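Local structure of alpha-fucosidase (Bifidobacterium bifidum, 2EAB) at residues A[465-468]-A[472-475]. The protein probably hydrolyses alpha-1,2-fucosidic linkages, releasing L-fucose, this chain being the catalytic piece of a longer membrane protein. Residues are numbered along the deposited sequence; the frame is centred on the assembly and turned at random.
Sequences AETT and TTPI
Thr468 and Thr473 bring the two backbones nearest each other, with their CA atoms 7.6 Å apart. Residues 465-468 and 472-475 are two pieces of one irregular loop, which joins helix 452-463 to strand 486-487 in the (alpha/alpha)6-barrel catalytic domain of family 95. Three residues separate them, and neither piece is helix or strand. The contact is small, burying 87 Å² in all, and lies away from the calcium site.

The side chains of Thr467 and Thr473 each start toward the opposite piece and cross at a slant. In Thr467 the methyl does the touching: CG2 sits anti to the backbone N (the OG1 torsion chi1 is -61°) and reaches across to the other piece. It meets Thr473 CG2 at 3.9 Å, and Thr473 CB is equally near. Thr467 OG1, beside its own backbone N, is hydrogen-bonded to Glu479 N.

The hydroxyl of Thr473 is hydrogen-bonded to Asn469 O, in the residues linking the two pieces. Arg456 of helix 452-463 touches both pieces. Its side chain packs on Thr467, while NH1 hydrogen-bonds to Thr473 O and NH2 to Pro474 O. The closest approach between the two pieces is polar: Thr473 OG1 lies 2.9 Å from Thr468 O.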
ATOM      1  N   ALA A 465     -15.506  20.785  14.839  1.00  7.79           N
ATOM      2  CA  ALA A 465     -14.902  20.029  15.931  1.00  7.75           C
ATOM      3  C   ALA A 465     -13.578  20.682  16.307  1.00  7.69           C
ATOM      4  O   ALA A 465     -12.550  20.429  15.670  1.00  7.43           O
ATOM      5  CB  ALA A 465     -14.697  18.575  15.525  1.00  7.96           C
ATOM      6  N   GLU A 466     -13.616  21.543  17.324  1.00  8.37           N
ATOM      7  CA  GLU A 466     -12.424  22.267  17.753  1.00  9.70           C
ATOM      8  C   GLU A 466     -11.789  21.624  18.976  1.00  8.85           C
ATOM      9  O   GLU A 466     -12.424  21.508  20.024  1.00  8.81           O
ATOM     10  CB  GLU A 466     -12.711  23.751  18.038  1.00 10.15           C
ATOM     11  CG  GLU A 466     -11.481  24.467  18.631  1.00 12.27           C
ATOM     12  CD  GLU A 466     -11.543  25.981  18.591  1.00 13.11           C
ATOM     13  OE1 GLU A 466     -12.651  26.545  18.487  1.00 16.99           O
ATOM     14  OE2 GLU A 466     -10.464  26.609  18.679  1.00 17.03           O
ATOM     15  N   THR A 467     -10.537  21.210  18.823  1.00  8.71           N
ATOM     16  CA  THR A 467      -9.735  20.756  19.948  1.00  9.01           C
ATOM     17  C   THR A 467      -9.055  21.960  20.594  1.00  9.75           C
ATOM     18  O   THR A 467      -8.337  22.707  19.927  1.00  9.99           O
ATOM     19  CB  THR A 467      -8.668  19.739  19.499  1.00  8.74           C
ATOM     20  OG1 THR A 467      -9.314  18.592  18.935  1.00  7.75           O
ATOM     21  CG2 THR A 467      -7.798  19.290  20.677  1.00  8.75           C
ATOM     22  N   THR A 468      -9.307  22.154  21.886  1.00 10.76           N
ATOM     23  CA  THR A 468      -8.622  23.183  22.661  1.00 12.55           C
ATOM     24  C   THR A 468      -7.225  22.681  23.022  1.00 13.01           C
ATOM     25  O   THR A 468      -7.028  21.479  23.230  1.00 12.59           O
ATOM     26  CB  THR A 468      -9.405  23.542  23.937  1.00 12.72           C
ATOM     27  OG1 THR A 468      -9.575  22.370  24.738  1.00 16.18           O
ATOM     28  CG2 THR A 468     -10.772  24.091  23.579  1.00 13.13           C
ATOM     29  N   THR A 472      -0.794  20.264  22.651  1.00 17.01           N
ATOM     30  CA  THR A 472      -0.493  19.427  23.812  1.00 16.38           C
ATOM     31  C   THR A 472      -1.527  18.334  24.109  1.00 15.04           C
ATOM     32  O   THR A 472      -1.251  17.425  24.887  1.00 15.61           O
ATOM     33  CB  THR A 472      -0.253  20.282  25.083  1.00 16.74           C
ATOM     34  OG1 THR A 472      -1.405  21.092  25.348  1.00 17.73           O
ATOM     35  CG2 THR A 472       0.972  21.179  24.910  1.00 17.77           C
ATOM     36  N   THR A 473      -2.706  18.414  23.494  1.00 12.77           N
ATOM     37  CA  THR A 473      -3.757  17.408  23.694  1.00 11.03           C
ATOM     38  C   THR A 473      -3.374  16.107  22.979  1.00 10.15           C
ATOM     39  O   THR A 473      -3.286  16.085  21.748  1.00  9.55           O
ATOM     40  CB  THR A 473      -5.129  17.933  23.197  1.00 10.65           C
ATOM     41  OG1 THR A 473      -5.487  19.093  23.954  1.00 10.38           O
ATOM     42  CG2 THR A 473      -6.225  16.887  23.365  1.00  9.81           C
ATOM     43  N   PRO A 474      -3.127  15.019  23.740  1.00  9.46           N
ATOM     44  CA  PRO A 474      -2.666  13.783  23.101  1.00  9.27           C
ATOM     45  C   PRO A 474      -3.656  13.221  22.094  1.00  8.47           C
ATOM     46  O   PRO A 474      -4.859  13.458  22.194  1.00  8.24           O
ATOM     47  CB  PRO A 474      -2.517  12.807  24.276  1.00  9.48           C
ATOM     48  CG  PRO A 474      -2.351  13.674  25.472  1.00 10.45           C
ATOM     49  CD  PRO A 474      -3.219  14.870  25.204  1.00  9.92           C
ATOM     50  N   ILE A 475      -3.133  12.474  21.128  1.00  7.91           N
ATOM     51  CA  ILE A 475      -3.976  11.711  20.228  1.00  7.74           C
ATOM     52  C   ILE A 475      -4.917  10.868  21.085  1.00  7.87           C
ATOM     53  O   ILE A 475      -4.480  10.190  22.029  1.00  7.82           O
ATOM     54  CB  ILE A 475      -3.142  10.805  19.313  1.00  7.72           C
ATOM     55  CG1 ILE A 475      -2.245  11.650  18.399  1.00  7.79           C
ATOM     56  CG2 ILE A 475      -4.053   9.907  18.482  1.00  8.69           C
ATOM     57  CD1 ILE A 475      -1.229  10.854  17.614  1.00  9.51           C
TER